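Long-range contacts in GTN Reductase (Agrobacterium tumefaciens, PDB 5N6G), which is an FMN-containing enzyme of the Old Yellow Enzyme family that probably reduces activated carbon-carbon double bonds at the expense of NADH or NADPH: residues Gln63-Val68 with Ser126-Ile131; Leu301-Asn306 with Val322-Phe327. All blocks are in the same frame, centred on the assembly; numbering follows the deposited sequence. Where two conformers were deposited one is given.

Contact 1 of 2, residues Gln63-Val68 with Ser126-Ile131; sequences QGYADV and SKTYII. With 8OZ (2-Phenylacrylic acid), chain C.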
loop_
_atom_site.group_PDB
_atom_site.type_symbol
_atom_site.label_atom_id
_atom_site.label_comp_id
_atom_site.label_asym_id
_atom_site.label_seq_id
_atom_site.Cartn_x
_atom_site.Cartn_y
_atom_site.Cartn_z
ATOM N N GLN A 63 3.754 -10.098 8.573
ATOM C CA GLN A 63 4.513 -10.558 7.408
ATOM C C GLN A 63 3.801 -11.702 6.704
ATOM O O GLN A 63 3.372 -12.662 7.346
ATOM C CB GLN A 63 5.897 -11.077 7.803
ATOM C CG GLN A 63 6.878 -10.005 8.178
ATOM C CD GLN A 63 7.603 -9.411 6.991
ATOM O OE1 GLN A 63 7.173 -9.528 5.832
ATOM N NE2 GLN A 63 8.706 -8.717 7.285
ATOM N N GLY A 64 3.794 -11.650 5.371
ATOM C CA GLY A 64 3.239 -12.721 4.567
ATOM C C GLY A 64 4.135 -13.278 3.484
ATOM O O GLY A 64 3.788 -14.292 2.873
ATOM N N TYR A 65 5.286 -12.628 3.237
ATOM C CA TYR A 65 6.234 -13.037 2.201
ATOM C C TYR A 65 7.639 -12.909 2.756
ATOM O O TYR A 65 7.915 -12.072 3.618
ATOM C CB TYR A 65 6.131 -12.177 0.921
ATOM C CG TYR A 65 4.720 -12.069 0.412
ATOM C CD1 TYR A 65 3.857 -11.148 0.951
ATOM C CD2 TYR A 65 4.226 -12.940 -0.538
ATOM C CE1 TYR A 65 2.569 -11.044 0.534
ATOM C CE2 TYR A 65 2.914 -12.851 -0.954
ATOM C CZ TYR A 65 2.097 -11.891 -0.419
ATOM O OH TYR A 65 0.779 -11.786 -0.814
ATOM N N ALA A 66 8.544 -13.706 2.190
ATOM C CA ALA A 66 9.928 -13.675 2.629
ATOM C C ALA A 66 10.679 -12.461 2.083
ATOM O O ALA A 66 10.365 -11.913 1.019
ATOM C CB ALA A 66 10.654 -14.940 2.182
ATOM N N ASP A 67 11.695 -12.048 2.841
ATOM C CA ASP A 67 12.655 -11.023 2.440
ATOM C C ASP A 67 11.985 -9.671 2.203
ATOM O O ASP A 67 12.408 -8.906 1.331
ATOM C CB ASP A 67 13.453 -11.471 1.204
ATOM C CG ASP A 67 14.376 -12.659 1.501
ATOM O OD1 ASP A 67 14.608 -12.986 2.677
ATOM O OD2 ASP A 67 14.856 -13.292 0.548
ATOM N N VAL A 68 10.947 -9.382 2.984
ATOM C CA VAL A 68 10.237 -8.111 2.945
ATOM C C VAL A 68 10.725 -7.249 4.102
ATOM O O VAL A 68 10.781 -7.742 5.244
ATOM C CB VAL A 68 8.722 -8.329 3.047
ATOM C CG1 VAL A 68 7.982 -7.051 3.335
ATOM C CG2 VAL A 68 8.209 -8.984 1.780
ATOM N N SER A 126 -4.460 -18.739 -1.960
ATOM C CA SER A 126 -3.411 -17.808 -2.340
ATOM C C SER A 126 -2.071 -18.500 -2.136
ATOM O O SER A 126 -1.986 -19.582 -1.549
ATOM C CB SER A 126 -3.482 -16.510 -1.522
ATOM O OG SER A 126 -2.671 -15.499 -2.089
ATOM N N LYS A 127 -1.022 -17.888 -2.673
ATOM C CA LYS A 127 0.314 -18.444 -2.590
ATOM C C LYS A 127 1.262 -17.394 -2.055
ATOM O O LYS A 127 1.053 -16.198 -2.239
ATOM C CB LYS A 127 0.813 -18.941 -3.958
ATOM C CG LYS A 127 0.193 -20.253 -4.378
ATOM C CD LYS A 127 0.649 -20.668 -5.774
ATOM C CE LYS A 127 0.073 -22.022 -6.168
ATOM N NZ LYS A 127 0.500 -23.093 -5.230
ATOM N N THR A 128 2.319 -17.861 -1.399
ATOM C CA THR A 128 3.293 -16.941 -0.851
ATOM C C THR A 128 4.701 -17.463 -1.090
ATOM O O THR A 128 4.907 -18.526 -1.679
ATOM C CB THR A 128 3.071 -16.673 0.641
ATOM O OG1 THR A 128 4.083 -15.768 1.058
ATOM C CG2 THR A 128 3.149 -17.945 1.493
ATOM N N TYR A 129 5.679 -16.683 -0.635
ATOM C CA TYR A 129 7.094 -16.967 -0.839
ATOM C C TYR A 129 7.719 -17.154 0.535
ATOM O O TYR A 129 7.657 -16.249 1.372
ATOM C CB TYR A 129 7.785 -15.830 -1.601
ATOM C CG TYR A 129 6.911 -15.081 -2.608
ATOM C CD1 TYR A 129 5.898 -15.723 -3.308
ATOM C CD2 TYR A 129 7.111 -13.727 -2.859
ATOM C CE1 TYR A 129 5.105 -15.044 -4.211
ATOM C CE2 TYR A 129 6.323 -13.040 -3.777
ATOM C CZ TYR A 129 5.323 -13.711 -4.445
ATOM O OH TYR A 129 4.533 -13.053 -5.355
ATOM N N ILE A 130 8.302 -18.328 0.771
ATOM C CA ILE A 130 8.834 -18.713 2.080
ATOM C C ILE A 130 10.283 -19.175 1.974
ATOM O O ILE A 130 10.814 -19.393 0.884
ATOM C CB ILE A 130 7.986 -19.804 2.772
ATOM C CG1 ILE A 130 7.965 -21.092 1.946
ATOM C CG2 ILE A 130 6.571 -19.280 3.014
ATOM C CD1 ILE A 130 7.554 -22.304 2.746
ATOM N N ILE A 131 10.917 -19.307 3.149
ATOM C CA ILE A 131 12.286 -19.808 3.274
ATOM C C ILE A 131 12.287 -21.017 4.204
ATOM O O ILE A 131 11.823 -20.933 5.345
ATOM C CB ILE A 131 13.241 -18.720 3.805
ATOM C CG1 ILE A 131 13.234 -17.490 2.880
ATOM C CG2 ILE A 131 14.667 -19.278 3.978
ATOM C CD1 ILE A 131 13.613 -17.779 1.419
HETATM C C4 8OZ C . 2.760 -8.461 -5.235
HETATM C C5 8OZ C . 3.447 -9.465 -4.593
HETATM C C6 8OZ C . 3.386 -9.563 -3.221
HETATM C C7 8OZ C . 2.654 -8.647 -2.486
HETATM C C8 8OZ C . -0.081 -6.113 -2.762
HETATM C C 8OZ C . 1.839 -6.067 -1.235
HETATM O O 8OZ C . -0.606 -5.162 -2.234
HETATM C C1 8OZ C . 1.280 -6.568 -2.327
HETATM C C2 8OZ C . 1.972 -7.619 -3.123
HETATM C C3 8OZ C . 2.020 -7.542 -4.512
HETATM O O1 8OZ C . -0.667 -6.803 -3.711
HETATM O O HOH W 1 -0.324 -13.752 -2.388
#

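Contact 2 of 2, residues Leu301-Asn306 with Val322-Phe327; sequences LWIANN and VDAVAF. With FMN (flavin mononucleotide), chain B.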
loop_
_atom_site.group_PDB
_atom_site.type_symbol
_atom_site.label_atom_id
_atom_site.label_comp_id
_atom_site.label_asym_id
_atom_site.label_seq_id
_atom_site.Cartn_x
_atom_site.Cartn_y
_atom_site.Cartn_z
ATOM N N LEU A 301 -5.232 14.659 -0.813
ATOM C CA LEU A 301 -4.854 14.512 -2.211
ATOM C C LEU A 301 -5.423 13.201 -2.748
ATOM O O LEU A 301 -5.282 12.145 -2.119
ATOM C CB LEU A 301 -3.325 14.520 -2.333
ATOM C CG LEU A 301 -2.781 14.704 -3.740
ATOM C CD1 LEU A 301 -2.971 16.136 -4.181
ATOM C CD2 LEU A 301 -1.309 14.311 -3.796
ATOM N N TRP A 302 -6.076 13.261 -3.899
ATOM C CA TRP A 302 -6.729 12.098 -4.485
ATOM C C TRP A 302 -5.775 11.495 -5.517
ATOM O O TRP A 302 -5.610 12.049 -6.619
ATOM C CB TRP A 302 -8.051 12.493 -5.138
ATOM C CG TRP A 302 -8.902 11.326 -5.482
ATOM C CD1 TRP A 302 -8.976 10.690 -6.695
ATOM C CD2 TRP A 302 -9.797 10.624 -4.609
ATOM N NE1 TRP A 302 -9.859 9.639 -6.623
ATOM C CE2 TRP A 302 -10.379 9.580 -5.355
ATOM C CE3 TRP A 302 -10.175 10.788 -3.273
ATOM C CZ2 TRP A 302 -11.330 8.719 -4.818
ATOM C CZ3 TRP A 302 -11.081 9.915 -2.732
ATOM C CH2 TRP A 302 -11.646 8.891 -3.496
ATOM N N ILE A 303 -5.178 10.358 -5.166
ATOM C CA ILE A 303 -4.140 9.708 -5.958
ATOM C C ILE A 303 -4.760 8.475 -6.583
ATOM O O ILE A 303 -5.289 7.624 -5.870
ATOM C CB ILE A 303 -2.923 9.299 -5.109
ATOM C CG1 ILE A 303 -2.358 10.478 -4.314
ATOM C CG2 ILE A 303 -1.899 8.637 -6.014
ATOM C CD1 ILE A 303 -1.239 10.063 -3.335
ATOM N N ALA A 304 -4.678 8.361 -7.893
ATOM C CA ALA A 304 -5.284 7.241 -8.591
ATOM C C ALA A 304 -4.209 6.354 -9.183
ATOM O O ALA A 304 -3.133 6.818 -9.545
ATOM C CB ALA A 304 -6.204 7.709 -9.717
ATOM N N ASN A 305 -4.543 5.073 -9.299
ATOM C CA ASN A 305 -3.639 4.057 -9.793
ATOM C C ASN A 305 -4.404 3.029 -10.603
ATOM O O ASN A 305 -5.609 2.834 -10.410
ATOM C CB ASN A 305 -2.942 3.340 -8.637
ATOM C CG ASN A 305 -2.231 2.101 -9.085
ATOM O OD1 ASN A 305 -2.736 0.987 -8.942
ATOM N ND2 ASN A 305 -1.053 2.280 -9.658
ATOM N N ASN A 306 -3.649 2.382 -11.505
ATOM C CA ASN A 306 -3.886 1.101 -12.162
ATOM C C ASN A 306 -4.113 1.298 -13.658
ATOM O O ASN A 306 -5.157 1.792 -14.107
ATOM C CB ASN A 306 -5.035 0.308 -11.538
ATOM C CG ASN A 306 -5.086 -1.119 -12.078
ATOM O OD1 ASN A 306 -4.065 -1.810 -12.136
ATOM N ND2 ASN A 306 -6.266 -1.547 -12.527
ATOM N N VAL A 322 -8.531 13.434 -11.011
ATOM C CA VAL A 322 -7.615 12.993 -9.968
ATOM C C VAL A 322 -6.636 14.125 -9.713
ATOM O O VAL A 322 -6.425 14.989 -10.562
ATOM C CB VAL A 322 -6.847 11.695 -10.345
ATOM C CG1 VAL A 322 -7.795 10.637 -10.847
ATOM C CG2 VAL A 322 -5.771 11.974 -11.393
ATOM N N ASP A 323 -6.013 14.101 -8.532
ATOM C CA ASP A 323 -4.991 15.085 -8.205
ATOM C C ASP A 323 -3.594 14.624 -8.569
ATOM O O ASP A 323 -2.709 15.458 -8.777
ATOM C CB ASP A 323 -5.007 15.416 -6.715
ATOM C CG ASP A 323 -6.316 16.013 -6.257
ATOM O OD1 ASP A 323 -6.943 16.747 -7.060
ATOM O OD2 ASP A 323 -6.716 15.751 -5.092
ATOM N N ALA A 324 -3.375 13.317 -8.613
ATOM C CA ALA A 324 -2.057 12.764 -8.876
ATOM C C ALA A 324 -2.266 11.332 -9.344
ATOM O O ALA A 324 -3.321 10.731 -9.101
ATOM C CB ALA A 324 -1.152 12.805 -7.639
ATOM N N VAL A 325 -1.249 10.795 -10.013
ATOM C CA VAL A 325 -1.290 9.444 -10.567
ATOM C C VAL A 325 -0.079 8.672 -10.059
ATOM O O VAL A 325 1.057 9.159 -10.133
ATOM C CB VAL A 325 -1.316 9.466 -12.109
ATOM C CG1 VAL A 325 -1.175 8.049 -12.651
ATOM C CG2 VAL A 325 -2.613 10.122 -12.619
ATOM N N ALA A 326 -0.334 7.482 -9.529
ATOM C CA ALA A 326 0.708 6.584 -9.073
ATOM C C ALA A 326 0.931 5.516 -10.130
ATOM O O ALA A 326 -0.023 4.891 -10.606
ATOM C CB ALA A 326 0.336 5.946 -7.744
ATOM N N PHE A 327 2.185 5.318 -10.487
ATOM C CA PHE A 327 2.591 4.329 -11.474
ATOM C C PHE A 327 3.360 3.233 -10.768
ATOM O O PHE A 327 4.254 3.530 -9.972
ATOM C CB PHE A 327 3.500 4.945 -12.528
ATOM C CG PHE A 327 2.868 6.066 -13.336
ATOM C CD1 PHE A 327 2.242 5.794 -14.532
ATOM C CD2 PHE A 327 2.950 7.380 -12.909
ATOM C CE1 PHE A 327 1.703 6.817 -15.303
ATOM C CE2 PHE A 327 2.399 8.408 -13.657
ATOM C CZ PHE A 327 1.787 8.124 -14.854
HETATM N N1 FMN B . 0.421 -2.839 -4.176
HETATM C C2 FMN B . 0.499 -2.476 -2.854
HETATM O O2 FMN B . -0.409 -1.820 -2.296
HETATM N N3 FMN B . 1.619 -2.813 -2.125
HETATM C C4 FMN B . 2.697 -3.543 -2.589
HETATM O O4 FMN B . 3.672 -3.751 -1.866
HETATM C C4A FMN B . 2.592 -3.948 -3.973
HETATM N N5 FMN B . 3.588 -4.615 -4.499
HETATM C C5A FMN B . 3.549 -4.856 -5.862
HETATM C C6 FMN B . 4.650 -5.461 -6.458
HETATM C C7 FMN B . 4.713 -5.622 -7.835
HETATM C C7M FMN B . 5.944 -6.255 -8.438
HETATM C C8 FMN B . 3.656 -5.185 -8.640
HETATM C C8M FMN B . 3.720 -5.287 -10.139
HETATM C C9 FMN B . 2.539 -4.600 -8.048
HETATM C C9A FMN B . 2.486 -4.426 -6.665
HETATM N N10 FMN B . 1.422 -3.735 -6.048
HETATM C C10 FMN B . 1.430 -3.506 -4.699
HETATM C "C1'" FMN B . 0.405 -3.109 -6.906
HETATM C "C2'" FMN B . 0.925 -1.808 -7.503
HETATM O "O2'" FMN B . 1.141 -0.832 -6.478
HETATM C "C3'" FMN B . -0.010 -1.214 -8.558
HETATM O "O3'" FMN B . -1.308 -1.032 -7.996
HETATM C "C4'" FMN B . -0.144 -2.076 -9.812
HETATM O "O4'" FMN B . 1.149 -2.397 -10.331
HETATM C "C5'" FMN B . -1.007 -1.418 -10.873
HETATM O "O5'" FMN B . -0.405 -0.185 -11.318
HETATM P P FMN B . 0.381 -0.003 -12.727
HETATM O O1P FMN B . -0.647 -0.279 -13.802
HETATM O O2P FMN B . 1.469 -1.064 -12.722
HETATM O O3P FMN B . 0.884 1.394 -12.694
HETATM O O HOH W 2 -1.199 3.297 -12.815
#

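Contact 1 of 2, residues Gln63-Val68 with Ser126-Ile131
Ala66 N donates to Tyr129 O over 2.8 Å, a backbone bond between the loop after barrel strand 50-57 and strand 127-131. That strand pairs antiparallel with strand 137-141, a small hairpin added to the TIM barrel of the Old Yellow Enzymes beside the substrate pocket. The bond is bent, at 135°. Thr128 OG1 is also directed at Gly64 O, turned there by a chi1 of 180° that sets the hydroxyl opposite its own backbone N, although the modelled separation of 2.4 Å is too short to be taken at face value. A water bridges the two segments: it lies in the plane of the Tyr65 ring 2.7 Å from Tyr65 OH and donates to Lys127 O at 2.8 Å and to Ser126 OG. Tyr65 OH also bonds Tyr183 OH, which helps fix the rotation of the phenol.

Farther out the packing is aromatic. In the conformer given for Tyr129, the edge of Tyr65 meets its face in a tilted T-shaped pair, planes at 57°, with Tyr65 CD2 above the ring centre. One face of Tyr65 receives the phenyl group of 2-phenylacrylic acid, and Tyr129 OH approaches the same phenyl. Farther along the strand, Ala66, small enough to sit close to it, places its CB 3.7 Å from Ile131 CG1.

Contact 2 of 2, residues Leu301-Asn306 with Val322-Phe327
Asn305 reaches past Ala326 with its amide turned so that both ends are used at once. Its CG lies opposite the backbone N (chi1 168°), which carries the group toward the flavin mononucleotide. There OD1 accepts from the ribityl hydroxyl O3' at 2.6 Å, while ND2 gives one bond to FMN O5' and another to Ala326 O, each 3.0 Å long. Ala326 O lies near the amide plane, but ND2 stands well above the plane of that carbonyl. Asparagine fits because a single flat group supplies an acceptor and two N-H bonds, and the three partners hold it against rotation. A water held by Asn306 N and Ala326 O donates to the phosphate oxygen O3P.

Ile303 lies on the same face of the sheet as Asn305, its CG2 branch resting 3.9 Å from Ala326 CB and its CG1 near Ala324 CB; the two alanines are small enough to let the neighbouring strand's larger groups come over them. These residues face the inside of a (βα)8 barrel, in which 301-305 and 324-327 are the seventh and eighth strands, joined through helix 310-318 in a parallel beta-alpha-beta crossover. Ala304 N to Ala324 O and Ala326 N to Ala304 O form the ladder. On the outer face Ala304 CB meets Val322 CG1 at 3.5 Å, a close fit of methyl groups, and Val322 also packs on the helix.

At the start of the pairing Asp323 points across to strand 301-305. Trp302 N donates to Asp323 OD2, on the anti side of the carboxylate and at 163°, and Arg294 forms a salt bridge with the same oxygen. Trp302 O in turn accepts from Asp323 N (2.8 Å) and, by a longer and more bent bond, from Ala324 N (3.3 Å). Leu301 crosses the aspartate obliquely, its CD1 tight against Asp323 CB.

In the fold
Contacts 1 and 2 lie on opposite sides of the chain's centre, their centres 28 Å apart and their nearest atoms about 16 Å apart, and the two ligands occupy the ground between them. Contact 2 belongs to the barrel wall and serves the ribityl and phosphate end of the flavin; contact 1 belongs to a loop and a hairpin outside the barrel sheet and walls the phenyl side of 2-phenylacrylic acid, whose carboxylate end is bonded by His178 and Asn181. Each comes near the other's ligand without touching it: the side chain of Tyr129 is about 8 Å from the flavin, and that of Asn305 about 9 Å from the acid. Thr25, which hydrogen-bonds the flavin, has its side chain about 5 Å from that of Tyr65.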